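Local coordinates for protein D-aminoacyl-tRNA deacylase (Archaeoglobus fulgidus, PDB 1YQE) that probably hydrolyses D-aminoacyl-tRNA and glycyl-tRNA(Ala) with the help of zinc, releasing free tRNA and the amino acid, at residues M138-H143 / A219-E224; V192-T197 / E241-D246; H92-V97 / H143-I148; Y107-P112 / F214-A219. One frame throughout, in Å; residues are numbered along the deposited sequence.

Interaction 1 of 4, residues M138-H143 / A219-E224. With POP (pyrophosphate 2-), chain B.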
loop_
_atom_site.group_PDB
_atom_site.type_symbol
_atom_site.label_atom_id
_atom_site.label_comp_id
_atom_site.label_asym_id
_atom_site.label_seq_id
_atom_site.Cartn_x
_atom_site.Cartn_y
_atom_site.Cartn_z
ATOM N N MET A 138 -5.971 -6.974 2.168
ATOM C CA MET A 138 -4.973 -6.008 2.563
ATOM C C MET A 138 -3.878 -6.851 3.196
ATOM O O MET A 138 -4.097 -8.020 3.529
ATOM C CB MET A 138 -5.525 -5.062 3.627
ATOM C CG MET A 138 -6.492 -4.014 3.127
ATOM S SD MET A 138 -5.701 -2.857 1.998
ATOM C CE MET A 138 -4.666 -1.927 3.133
ATOM N N GLU A 139 -2.696 -6.263 3.320
ATOM C CA GLU A 139 -1.576 -6.903 3.989
ATOM C C GLU A 139 -1.185 -5.857 5.015
ATOM O O GLU A 139 -1.269 -4.660 4.739
ATOM C CB GLU A 139 -0.398 -7.130 3.047
ATOM C CG GLU A 139 -0.459 -8.387 2.211
ATOM C CD GLU A 139 0.797 -8.568 1.383
ATOM O OE1 GLU A 139 1.889 -8.675 1.983
ATOM O OE2 GLU A 139 0.700 -8.597 0.137
ATOM N N VAL A 140 -0.788 -6.287 6.205
ATOM C CA VAL A 140 -0.375 -5.332 7.220
ATOM C C VAL A 140 0.929 -4.699 6.752
ATOM O O VAL A 140 1.530 -5.147 5.773
ATOM C CB VAL A 140 -0.129 -6.025 8.575
ATOM C CG1 VAL A 140 -1.434 -6.587 9.115
ATOM C CG2 VAL A 140 0.904 -7.129 8.407
ATOM N N THR A 141 1.358 -3.648 7.440
ATOM C CA THR A 141 2.611 -2.987 7.108
ATOM C C THR A 141 3.748 -3.950 7.431
ATOM O O THR A 141 3.792 -4.513 8.520
ATOM C CB THR A 141 2.798 -1.708 7.938
ATOM O OG1 THR A 141 1.803 -0.752 7.555
ATOM C CG2 THR A 141 4.178 -1.118 7.724
ATOM N N HIS A 142 4.644 -4.154 6.476
ATOM C CA HIS A 142 5.784 -5.041 6.669
ATOM C C HIS A 142 6.760 -4.954 5.504
ATOM O O HIS A 142 6.402 -4.519 4.408
ATOM C CB HIS A 142 5.323 -6.489 6.820
ATOM C CG HIS A 142 4.742 -7.066 5.569
ATOM N ND1 HIS A 142 5.238 -8.207 4.976
ATOM C CD2 HIS A 142 3.717 -6.652 4.788
ATOM C CE1 HIS A 142 4.545 -8.468 3.881
ATOM N NE2 HIS A 142 3.615 -7.539 3.744
ATOM N N HIS A 143 7.995 -5.381 5.765
ATOM C CA HIS A 143 9.074 -5.390 4.787
ATOM C C HIS A 143 9.493 -4.016 4.287
ATOM O O HIS A 143 8.777 -3.029 4.461
ATOM C CB HIS A 143 8.696 -6.283 3.599
ATOM C CG HIS A 143 8.672 -7.745 3.930
ATOM N ND1 HIS A 143 8.397 -8.719 2.994
ATOM C CD2 HIS A 143 8.896 -8.399 5.096
ATOM C CE1 HIS A 143 8.454 -9.908 3.567
ATOM N NE2 HIS A 143 8.756 -9.743 4.841
ATOM N N ALA A 219 0.094 -5.834 12.624
ATOM C CA ALA A 219 -0.395 -7.152 13.006
ATOM C C ALA A 219 -0.150 -7.470 14.471
ATOM O O ALA A 219 0.699 -6.861 15.126
ATOM C CB ALA A 219 0.270 -8.216 12.145
ATOM N N LYS A 220 -0.902 -8.440 14.976
ATOM C CA LYS A 220 -0.767 -8.866 16.358
ATOM C C LYS A 220 0.666 -9.283 16.692
ATOM O O LYS A 220 1.096 -9.134 17.835
ATOM C CB LYS A 220 -1.739 -10.023 16.643
ATOM C CG LYS A 220 -1.433 -10.802 17.910
ATOM C CD LYS A 220 -2.599 -11.689 18.325
ATOM C CE LYS A 220 -2.122 -12.857 19.180
ATOM N NZ LYS A 220 -1.208 -12.421 20.273
ATOM N N TYR A 221 1.416 -9.791 15.714
ATOM C CA TYR A 221 2.790 -10.216 16.006
ATOM C C TYR A 221 3.732 -9.047 16.313
ATOM O O TYR A 221 4.865 -9.249 16.747
ATOM C CB TYR A 221 3.357 -11.102 14.874
ATOM C CG TYR A 221 3.609 -10.430 13.538
ATOM C CD1 TYR A 221 4.658 -9.525 13.377
ATOM C CD2 TYR A 221 2.805 -10.711 12.428
ATOM C CE1 TYR A 221 4.904 -8.914 12.149
ATOM C CE2 TYR A 221 3.045 -10.104 11.191
ATOM C CZ TYR A 221 4.097 -9.205 11.060
ATOM O OH TYR A 221 4.347 -8.590 9.850
ATOM N N THR A 222 3.250 -7.823 16.116
ATOM C CA THR A 222 4.059 -6.635 16.391
ATOM C C THR A 222 3.750 -5.996 17.753
ATOM O O THR A 222 4.487 -5.113 18.202
ATOM C CB THR A 222 3.826 -5.543 15.322
ATOM O OG1 THR A 222 2.529 -4.961 15.516
ATOM C CG2 THR A 222 3.902 -6.134 13.927
ATOM N N PHE A 223 2.676 -6.441 18.407
ATOM C CA PHE A 223 2.253 -5.865 19.691
ATOM C C PHE A 223 3.347 -5.591 20.724
ATOM O O PHE A 223 3.425 -4.489 21.264
ATOM C CB PHE A 223 1.179 -6.734 20.365
ATOM C CG PHE A 223 -0.171 -6.698 19.692
ATOM C CD1 PHE A 223 -0.434 -5.815 18.649
ATOM C CD2 PHE A 223 -1.189 -7.551 20.120
ATOM C CE1 PHE A 223 -1.689 -5.779 18.041
ATOM C CE2 PHE A 223 -2.449 -7.526 19.519
ATOM C CZ PHE A 223 -2.698 -6.637 18.478
ATOM N N GLU A 224 4.174 -6.594 21.002
ATOM C CA GLU A 224 5.237 -6.471 21.997
ATOM C C GLU A 224 6.322 -5.457 21.665
ATOM O O GLU A 224 7.035 -4.989 22.555
ATOM C CB GLU A 224 5.904 -7.827 22.236
ATOM C CG GLU A 224 5.000 -8.914 22.789
ATOM C CD GLU A 224 3.917 -9.344 21.811
ATOM O OE1 GLU A 224 4.173 -9.325 20.587
ATOM O OE2 GLU A 224 2.815 -9.716 22.275
HETATM P P1 POP B . 9.291 -10.529 -2.289
HETATM O O1 POP B . 9.327 -12.046 -2.379
HETATM O O2 POP B . 9.791 -9.953 -3.619
HETATM O O3 POP B . 10.205 -10.017 -1.185
HETATM O O POP B . 7.742 -9.959 -2.100
HETATM P P2 POP B . 6.875 -10.046 -0.685
HETATM O O4 POP B . 7.592 -10.791 0.408
HETATM O O5 POP B . 5.559 -10.698 -0.955
HETATM O O6 POP B . 6.609 -8.499 -0.329
HETATM O O HOH W 1 2.379 -5.397 10.997
HETATM O O HOH W 2 5.432 -6.075 10.191
#
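V140 and A219 meet in a small apolar contact, bordered by water bridges, between two loops: 138-143, which leaves the edge strand 135-138 of the mixed sheet, and 219-224, which follows the edge strand 212-218 of the parallel sheet. Both methyls of V140 straddle the single methyl of A219, CG1 at 3.8 Å and CG2 at 3.9 Å from its CB. Beyond A219 the ring of Y221 slants across V140, and its OH ends 3.8 Å from CB of H142. That reach depends on the first torsion of Y221 (chi1 68°), which sets CG between the backbone N and the carbonyl carbon and swings the ring back over the loop. Polar links pass through solvent: one water accepts from N of A219 and donates to O of T141, while a second donates to the same carbonyl and is hydrogen-bonded to OH of Y221. The contact thus joins the two sheets of this deacylase near their facing edges, and the backbone of T141 adds a direct bond to that of N217 in strand 212-218. Within 138-143, NE2 of H142 donates to OE1 of E139 over 2.7 Å, a His-carboxylate pair in which the oxygen is met on its anti side, 28° out of the carboxylate plane; T90 binds the other oxygen of E139. ND1 of H142 lies over one face of the H143 ring, whose edge is turned to the bound pyrophosphate, with CE1 3.4 Å from O4. R54, R79 and S81 supply hydrogen bonds to that anion.

Interaction 2 of 4, residues V192-T197 / E241-D246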
loop_
_atom_site.group_PDB
_atom_site.type_symbol
_atom_site.label_atom_id
_atom_site.label_comp_id
_atom_site.label_asym_id
_atom_site.label_seq_id
_atom_site.Cartn_x
_atom_site.Cartn_y
_atom_site.Cartn_z
ATOM N N VAL A 192 -5.020 4.403 11.185
ATOM C CA VAL A 192 -3.882 3.522 11.312
ATOM C C VAL A 192 -4.582 2.353 12.000
ATOM O O VAL A 192 -5.381 2.564 12.905
ATOM C CB VAL A 192 -2.795 4.088 12.246
ATOM C CG1 VAL A 192 -1.882 2.959 12.703
ATOM C CG2 VAL A 192 -1.970 5.136 11.512
ATOM N N GLY A 193 -4.311 1.131 11.566
ATOM C CA GLY A 193 -4.973 -0.004 12.186
ATOM C C GLY A 193 -4.042 -0.770 13.094
ATOM O O GLY A 193 -2.848 -0.875 12.817
ATOM N N VAL A 194 -4.590 -1.308 14.177
ATOM C CA VAL A 194 -3.804 -2.067 15.138
ATOM C C VAL A 194 -4.531 -3.365 15.484
ATOM O O VAL A 194 -5.657 -3.345 15.979
ATOM C CB VAL A 194 -3.573 -1.257 16.441
ATOM C CG1 VAL A 194 -2.840 -2.113 17.473
ATOM C CG2 VAL A 194 -2.749 -0.001 16.136
ATOM N N GLY A 195 -3.880 -4.485 15.205
ATOM C CA GLY A 195 -4.465 -5.779 15.503
ATOM C C GLY A 195 -4.754 -6.593 14.260
ATOM O O GLY A 195 -4.798 -6.053 13.153
ATOM N N GLY A 196 -4.947 -7.897 14.445
ATOM C CA GLY A 196 -5.251 -8.776 13.331
ATOM C C GLY A 196 -4.094 -9.626 12.837
ATOM O O GLY A 196 -2.945 -9.415 13.212
ATOM N N THR A 197 -4.412 -10.608 12.003
ATOM C CA THR A 197 -3.403 -11.478 11.417
ATOM C C THR A 197 -2.771 -10.725 10.242
ATOM O O THR A 197 -3.244 -9.648 9.874
ATOM C CB THR A 197 -4.030 -12.797 10.933
ATOM O OG1 THR A 197 -5.213 -12.517 10.175
ATOM C CG2 THR A 197 -4.387 -13.678 12.126
ATOM N N GLU A 241 -6.671 10.476 11.235
ATOM C CA GLU A 241 -7.433 11.173 12.262
ATOM C C GLU A 241 -8.022 10.129 13.202
ATOM O O GLU A 241 -8.754 10.464 14.130
ATOM C CB GLU A 241 -8.569 11.993 11.641
ATOM C CG GLU A 241 -8.120 13.246 10.902
ATOM C CD GLU A 241 -7.271 14.168 11.770
ATOM O OE1 GLU A 241 -7.598 14.346 12.965
ATOM O OE2 GLU A 241 -6.279 14.726 11.251
ATOM N N TYR A 242 -7.681 8.864 12.969
ATOM C CA TYR A 242 -8.220 7.773 13.780
ATOM C C TYR A 242 -7.279 6.584 13.893
ATOM O O TYR A 242 -6.377 6.408 13.080
ATOM C CB TYR A 242 -9.496 7.213 13.143
ATOM C CG TYR A 242 -10.603 8.192 12.878
ATOM C CD1 TYR A 242 -11.553 8.480 13.860
ATOM C CD2 TYR A 242 -10.721 8.817 11.639
ATOM C CE1 TYR A 242 -12.596 9.363 13.609
ATOM C CE2 TYR A 242 -11.762 9.706 11.380
ATOM C CZ TYR A 242 -12.693 9.972 12.367
ATOM O OH TYR A 242 -13.733 10.833 12.112
ATOM N N ILE A 243 -7.521 5.769 14.914
ATOM C CA ILE A 243 -6.797 4.520 15.099
ATOM C C ILE A 243 -7.942 3.521 15.219
ATOM O O ILE A 243 -8.833 3.697 16.047
ATOM C CB ILE A 243 -5.985 4.446 16.411
ATOM C CG1 ILE A 243 -4.849 5.466 16.398
ATOM C CG2 ILE A 243 -5.384 3.038 16.563
ATOM C CD1 ILE A 243 -4.045 5.509 17.682
ATOM N N ILE A 244 -7.950 2.505 14.368
ATOM C CA ILE A 244 -8.994 1.489 14.439
ATOM C C ILE A 244 -8.360 0.241 15.030
ATOM O O ILE A 244 -7.259 -0.141 14.640
ATOM C CB ILE A 244 -9.558 1.154 13.039
ATOM C CG1 ILE A 244 -10.317 2.356 12.483
ATOM C CG2 ILE A 244 -10.483 -0.051 13.122
ATOM C CD1 ILE A 244 -10.699 2.212 11.024
ATOM N N ILE A 245 -9.045 -0.389 15.979
ATOM C CA ILE A 245 -8.517 -1.598 16.595
ATOM C C ILE A 245 -9.362 -2.814 16.244
ATOM O O ILE A 245 -10.578 -2.711 16.057
ATOM C CB ILE A 245 -8.467 -1.487 18.142
ATOM C CG1 ILE A 245 -9.860 -1.156 18.686
ATOM C CG2 ILE A 245 -7.438 -0.442 18.563
ATOM C CD1 ILE A 245 -9.954 -1.192 20.198
ATOM N N ASP A 246 -8.701 -3.957 16.127
ATOM C CA ASP A 246 -9.387 -5.211 15.851
ATOM C C ASP A 246 -9.666 -5.687 17.274
ATOM O O ASP A 246 -8.839 -6.366 17.879
ATOM C CB ASP A 246 -8.450 -6.185 15.132
ATOM C CG ASP A 246 -9.118 -7.511 14.809
ATOM O OD1 ASP A 246 -9.948 -7.971 15.618
ATOM O OD2 ASP A 246 -8.800 -8.101 13.755
#
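V194 and I243 lie side by side on one face of a parallel sheet, pointing the same way, with their CG2 methyls 4.0 Å apart. In V194 the first torsion (chi1 176°) sets CG2 beside its own backbone N, where it meets I243; in I243, CG1 is anti to the carbonyl carbon (chi1 -66°), which leaves CG2 as the branch facing strand 189-194, 3.7 Å from the carbonyl O of V192. I245 behaves differently: the end of its side chain leads away from the neighbouring strand. The axes of strands 192-194 and 242-245 lie 27° apart, and the residues pair in parallel register, V192 with I243, G193 with I244 and V194 with I245. Four backbone hydrogen bonds bind them, the shortest from N of V194 to O of I244 (2.9 Å). Past the strand ends, the carboxylate of D246 is laid against G196, with OD2 of D246 3.6 Å from CA of G196, while OD1 accepts from N of K248. A side chain on G195 would collide with CB of D246, and the backbone angles of G195 and G196 themselves call for glycine. Strand 189-194 is flanked on its other side by 212-218, and 242-245 by 268-271. Over the face carrying V192, V194 and I243 pack L231 and V235 of helix 228-238 and V254 and V258 of helix 252-265.

Interaction 3 of 4, residues H92-V97 / H143-I148. With POP (pyrophosphate 2-), chain B.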
loop_
_atom_site.group_PDB
_atom_site.type_symbol
_atom_site.label_atom_id
_atom_site.label_comp_id
_atom_site.label_asym_id
_atom_site.label_seq_id
_atom_site.Cartn_x
_atom_site.Cartn_y
_atom_site.Cartn_z
ATOM N N HIS A 92 -0.523 -2.867 0.494
ATOM C CA HIS A 92 0.118 -2.624 1.778
ATOM C C HIS A 92 1.164 -1.537 1.615
ATOM O O HIS A 92 1.590 -1.226 0.499
ATOM C CB HIS A 92 0.797 -3.887 2.321
ATOM C CG HIS A 92 2.160 -4.148 1.747
ATOM N ND1 HIS A 92 2.355 -4.822 0.560
ATOM C CD2 HIS A 92 3.396 -3.838 2.211
ATOM C CE1 HIS A 92 3.652 -4.920 0.319
ATOM N NE2 HIS A 92 4.305 -4.331 1.305
ATOM N N VAL A 93 1.562 -0.947 2.735
ATOM C CA VAL A 93 2.588 0.081 2.729
ATOM C C VAL A 93 3.782 -0.544 3.440
ATOM O O VAL A 93 3.618 -1.256 4.428
ATOM C CB VAL A 93 2.119 1.344 3.477
ATOM C CG1 VAL A 93 3.246 2.359 3.549
ATOM C CG2 VAL A 93 0.923 1.954 2.754
ATOM N N SER A 94 4.977 -0.300 2.922
ATOM C CA SER A 94 6.188 -0.856 3.509
ATOM C C SER A 94 6.567 -0.154 4.814
ATOM O O SER A 94 6.155 0.984 5.073
ATOM C CB SER A 94 7.334 -0.784 2.490
ATOM O OG SER A 94 7.430 0.501 1.903
ATOM N N GLY A 95 7.337 -0.855 5.641
ATOM C CA GLY A 95 7.759 -0.322 6.923
ATOM C C GLY A 95 8.026 -1.458 7.892
ATOM O O GLY A 95 7.468 -2.545 7.742
ATOM N N ASN A 96 8.882 -1.214 8.881
ATOM C CA ASN A 96 9.227 -2.242 9.862
ATOM C C ASN A 96 8.961 -1.811 11.287
ATOM O O ASN A 96 9.053 -0.631 11.618
ATOM C CB ASN A 96 10.716 -2.595 9.789
ATOM C CG ASN A 96 11.132 -3.117 8.445
ATOM O OD1 ASN A 96 10.602 -4.115 7.970
ATOM N ND2 ASN A 96 12.101 -2.448 7.821
ATOM N N VAL A 97 8.631 -2.776 12.134
ATOM C CA VAL A 97 8.452 -2.477 13.540
ATOM C C VAL A 97 9.743 -2.975 14.205
ATOM O O VAL A 97 10.807 -2.383 14.009
ATOM C CB VAL A 97 7.227 -3.186 14.162
ATOM C CG1 VAL A 97 7.091 -2.787 15.635
ATOM C CG2 VAL A 97 5.954 -2.794 13.414
ATOM N N HIS A 143 7.995 -5.381 5.765
ATOM C CA HIS A 143 9.074 -5.390 4.787
ATOM C C HIS A 143 9.493 -4.016 4.287
ATOM O O HIS A 143 8.777 -3.029 4.461
ATOM C CB HIS A 143 8.696 -6.283 3.599
ATOM C CG HIS A 143 8.672 -7.745 3.930
ATOM N ND1 HIS A 143 8.397 -8.719 2.994
ATOM C CD2 HIS A 143 8.896 -8.399 5.096
ATOM C CE1 HIS A 143 8.454 -9.908 3.567
ATOM N NE2 HIS A 143 8.756 -9.743 4.841
ATOM N N GLY A 144 10.671 -3.963 3.675
ATOM C CA GLY A 144 11.171 -2.709 3.139
ATOM C C GLY A 144 10.450 -2.401 1.837
ATOM O O GLY A 144 9.630 -3.198 1.384
ATOM N N PRO A 145 10.713 -1.246 1.218
ATOM C CA PRO A 145 11.655 -0.231 1.697
ATOM C C PRO A 145 11.003 0.663 2.762
ATOM O O PRO A 145 9.824 1.014 2.665
ATOM C CB PRO A 145 12.009 0.521 0.418
ATOM C CG PRO A 145 10.668 0.522 -0.314
ATOM C CD PRO A 145 10.178 -0.894 -0.114
ATOM N N SER A 146 11.761 1.017 3.792
ATOM C CA SER A 146 11.217 1.862 4.844
ATOM C C SER A 146 11.554 3.330 4.625
ATOM O O SER A 146 10.832 4.213 5.084
ATOM C CB SER A 146 11.752 1.423 6.206
ATOM O OG SER A 146 13.159 1.543 6.242
ATOM N N GLU A 147 12.646 3.584 3.912
ATOM C CA GLU A 147 13.085 4.950 3.678
ATOM C C GLU A 147 12.499 5.585 2.422
ATOM O O GLU A 147 13.210 5.843 1.456
ATOM C CB GLU A 147 14.613 4.994 3.633
ATOM C CG GLU A 147 15.274 4.222 4.776
ATOM C CD GLU A 147 14.748 4.610 6.150
ATOM O OE1 GLU A 147 14.926 5.775 6.558
ATOM O OE2 GLU A 147 14.155 3.749 6.829
ATOM N N ILE A 148 11.193 5.828 2.449
ATOM C CA ILE A 148 10.487 6.453 1.334
ATOM C C ILE A 148 9.698 7.616 1.928
ATOM O O ILE A 148 8.873 7.414 2.817
ATOM C CB ILE A 148 9.504 5.473 0.654
ATOM C CG1 ILE A 148 10.257 4.237 0.141
ATOM C CG2 ILE A 148 8.781 6.177 -0.494
ATOM C CD1 ILE A 148 11.286 4.519 -0.960
HETATM P P1 POP B . 9.291 -10.529 -2.289
HETATM O O1 POP B . 9.327 -12.046 -2.379
HETATM O O2 POP B . 9.791 -9.953 -3.619
HETATM O O3 POP B . 10.205 -10.017 -1.185
HETATM O O POP B . 7.742 -9.959 -2.100
HETATM P P2 POP B . 6.875 -10.046 -0.685
HETATM O O4 POP B . 7.592 -10.791 0.408
HETATM O O5 POP B . 5.559 -10.698 -0.955
HETATM O O6 POP B . 6.609 -8.499 -0.329
HETATM O O HOH W 3 7.082 -4.158 1.211
HETATM O O HOH W 4 8.948 -5.963 8.202
#
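S94 faces the loop 143-148 and hydrogen-bonds the carbonyl of P145, OG to O over 2.6 Å. The torsion responsible (chi1 48°) places OG between the backbone N and the carbonyl carbon, where it also lies against the proline ring, 3.7 Å from CD. The hydroxyl approaches the carbonyl 16° out of its plane. With alanine at this position, the buried carbonyl of P145 would probably be left without its hydroxyl donor, and part of the packing against the cis-proline ring would be lost. Next to it, N of G95 donates to O of H143 (2.9 Å), at backbone angles that call for glycine. CB of H143 points away from 92-97, and the residue belongs to the pyrophosphate pocket; the same short loop thus pairs with 92-97 through its backbone and lends its imidazole to the ligand site. Both segments are irregular: 92-97 runs on from strand 88-92, whereas the loop 143-148 belongs to the connection between strands 135-138 and 152-159, so the contact ties together two loops of the mixed eight-stranded sheet. Waters complete it on both flanks. One, in the ring plane of H92, is bound to NE2 and donates to O of G144; another donates to OD1 of N96 and accepts from N of H143. The end of the N96 side chain comes nearer the partner loop, while its ND2 is held by the carbonyls of G103 and K105. Further along, OG of S146 is hydrogen-bonded to N of K105.

Interaction 4 of 4, residues Y107-P112 / F214-A219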
loop_
_atom_site.group_PDB
_atom_site.type_symbol
_atom_site.label_atom_id
_atom_site.label_comp_id
_atom_site.label_asym_id
_atom_site.label_seq_id
_atom_site.Cartn_x
_atom_site.Cartn_y
_atom_site.Cartn_z
ATOM N N TYR A 107 12.060 -0.138 13.061
ATOM C CA TYR A 107 11.221 0.964 13.517
ATOM C C TYR A 107 11.189 2.164 12.583
ATOM O O TYR A 107 11.217 3.309 13.032
ATOM C CB TYR A 107 11.680 1.409 14.907
ATOM C CG TYR A 107 11.574 0.307 15.936
ATOM C CD1 TYR A 107 10.333 -0.073 16.452
ATOM C CD2 TYR A 107 12.704 -0.393 16.355
ATOM C CE1 TYR A 107 10.220 -1.125 17.358
ATOM C CE2 TYR A 107 12.601 -1.449 17.259
ATOM C CZ TYR A 107 11.358 -1.807 17.754
ATOM O OH TYR A 107 11.245 -2.850 18.649
ATOM N N SER A 108 11.130 1.895 11.283
ATOM C CA SER A 108 11.076 2.950 10.277
ATOM C C SER A 108 9.893 2.641 9.358
ATOM O O SER A 108 9.690 1.497 8.958
ATOM C CB SER A 108 12.381 2.985 9.481
ATOM O OG SER A 108 12.427 4.117 8.632
ATOM N N LEU A 109 9.118 3.665 9.032
ATOM C CA LEU A 109 7.936 3.496 8.197
ATOM C C LEU A 109 7.970 4.352 6.938
ATOM O O LEU A 109 8.452 5.480 6.962
ATOM C CB LEU A 109 6.687 3.861 9.006
ATOM C CG LEU A 109 6.402 3.101 10.307
ATOM C CD1 LEU A 109 5.278 3.792 11.077
ATOM C CD2 LEU A 109 6.033 1.658 9.977
ATOM N N ALA A 110 7.454 3.812 5.839
ATOM C CA ALA A 110 7.398 4.565 4.594
ATOM C C ALA A 110 6.139 5.425 4.635
ATOM O O ALA A 110 5.168 5.093 5.315
ATOM C CB ALA A 110 7.350 3.614 3.402
ATOM N N LYS A 111 6.162 6.543 3.922
ATOM C CA LYS A 111 5.012 7.433 3.868
ATOM C C LYS A 111 3.893 6.744 3.075
ATOM O O LYS A 111 4.083 6.384 1.920
ATOM C CB LYS A 111 5.413 8.744 3.179
ATOM C CG LYS A 111 4.289 9.756 2.949
ATOM C CD LYS A 111 3.857 10.440 4.227
ATOM C CE LYS A 111 3.000 11.667 3.921
ATOM N NZ LYS A 111 2.562 12.375 5.152
ATOM N N PRO A 112 2.719 6.536 3.692
ATOM C CA PRO A 112 1.621 5.882 2.965
ATOM C C PRO A 112 0.885 6.828 2.017
ATOM O O PRO A 112 1.125 8.033 2.018
ATOM C CB PRO A 112 0.714 5.380 4.087
ATOM C CG PRO A 112 0.897 6.417 5.148
ATOM C CD PRO A 112 2.394 6.683 5.122
ATOM N N PHE A 214 -6.801 3.162 5.110
ATOM C CA PHE A 214 -5.721 3.010 6.075
ATOM C C PHE A 214 -4.404 3.512 5.525
ATOM O O PHE A 214 -4.207 3.587 4.314
ATOM C CB PHE A 214 -5.543 1.531 6.439
ATOM C CG PHE A 214 -6.686 0.950 7.218
ATOM C CD1 PHE A 214 -6.702 1.020 8.606
ATOM C CD2 PHE A 214 -7.764 0.366 6.563
ATOM C CE1 PHE A 214 -7.778 0.520 9.337
ATOM C CE2 PHE A 214 -8.846 -0.139 7.278
ATOM C CZ PHE A 214 -8.856 -0.062 8.670
ATOM N N GLY A 215 -3.517 3.877 6.443
ATOM C CA GLY A 215 -2.184 4.292 6.073
ATOM C C GLY A 215 -1.377 3.056 6.437
ATOM O O GLY A 215 -1.089 2.214 5.588
ATOM N N HIS A 216 -1.042 2.930 7.715
ATOM C CA HIS A 216 -0.291 1.773 8.185
ATOM C C HIS A 216 -1.214 0.863 8.983
ATOM O O HIS A 216 -2.276 1.289 9.444
ATOM C CB HIS A 216 0.898 2.228 9.035
ATOM C CG HIS A 216 2.072 2.667 8.217
ATOM N ND1 HIS A 216 2.840 1.783 7.491
ATOM C CD2 HIS A 216 2.569 3.900 7.956
ATOM C CE1 HIS A 216 3.759 2.449 6.818
ATOM N NE2 HIS A 216 3.615 3.736 7.080
ATOM N N ASN A 217 -0.809 -0.394 9.109
ATOM C CA ASN A 217 -1.568 -1.405 9.838
ATOM C C ASN A 217 -0.551 -2.300 10.524
ATOM O O ASN A 217 0.418 -2.722 9.900
ATOM C CB ASN A 217 -2.410 -2.253 8.881
ATOM C CG ASN A 217 -3.802 -1.695 8.672
ATOM O OD1 ASN A 217 -4.538 -1.473 9.631
ATOM N ND2 ASN A 217 -4.182 -1.485 7.412
ATOM N N PHE A 218 -0.769 -2.588 11.801
ATOM C CA PHE A 218 0.167 -3.422 12.538
ATOM C C PHE A 218 -0.466 -4.711 13.060
ATOM O O PHE A 218 -1.433 -4.691 13.827
ATOM C CB PHE A 218 0.773 -2.603 13.672
ATOM C CG PHE A 218 1.454 -1.352 13.194
ATOM C CD1 PHE A 218 2.589 -1.431 12.394
ATOM C CD2 PHE A 218 0.929 -0.103 13.490
ATOM C CE1 PHE A 218 3.189 -0.278 11.888
ATOM C CE2 PHE A 218 1.524 1.060 12.991
ATOM C CZ PHE A 218 2.649 0.970 12.191
ATOM N N ALA A 219 0.094 -5.834 12.624
ATOM C CA ALA A 219 -0.395 -7.152 13.006
ATOM C C ALA A 219 -0.150 -7.470 14.471
ATOM O O ALA A 219 0.699 -6.861 15.126
ATOM C CB ALA A 219 0.270 -8.216 12.145
#
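H216 carries the polar part of this contact: its NE2 donates to O of A110 over 2.7 Å, with the acceptor close to the imidazole plane and the donor nearly in line with the carbonyl. At the other ring nitrogen, ND1 is hydrogen-bonded to OG1 of T141, so both nitrogens are engaged and the rotation of the ring is fixed. CH-pi packing comes next, CD2 of L109 lying over one face of the imidazole, 4.1 Å from its centroid and 17° off the normal. The same methyl is 3.9 Å from CE1 of F218, meeting that second ring at its edge. The apolar group is completed by P112, whose CB touches CA of G215 at 3.7 Å and whose CD nears the imidazole. The loop 107-112, ahead of helix 114-125, is thereby packed against the edge strand 212-218 of the parallel sheet, where the chain turns a corner at G215. With a leucine in place of H216, the carbonyl of A110 and the hydroxyl of T141 would probably both lose their ring-nitrogen partner. F230, A234 and L237 of helix 228-238 also pack on L109, while K111 reaches out to a salt bridge with E239.

All four contacts are largely buried, yet their chemistry follows their place in the fold. Interaction 2 is regular strand pairing inside the parallel sheet; interactions 1 and 3 join loops, and interaction 4 sets a loop against strand 212-218. Interaction 1 has an exposed margin at Y221. Strand 189-194 of interaction 2 pairs with 212-218 of interaction 4, through G193 and G195 with F218. Interactions 3 and 4, with centres about 7 Å apart, pack direct side-chain-to-carbonyl bonds close together, whereas the polar links of interaction 1 run through water, beside a direct apolar contact. Interactions 1 and 3 share H143 and both touch the pyrophosphate; interactions 2 and 3 stay about 9 Å apart at their nearest atoms.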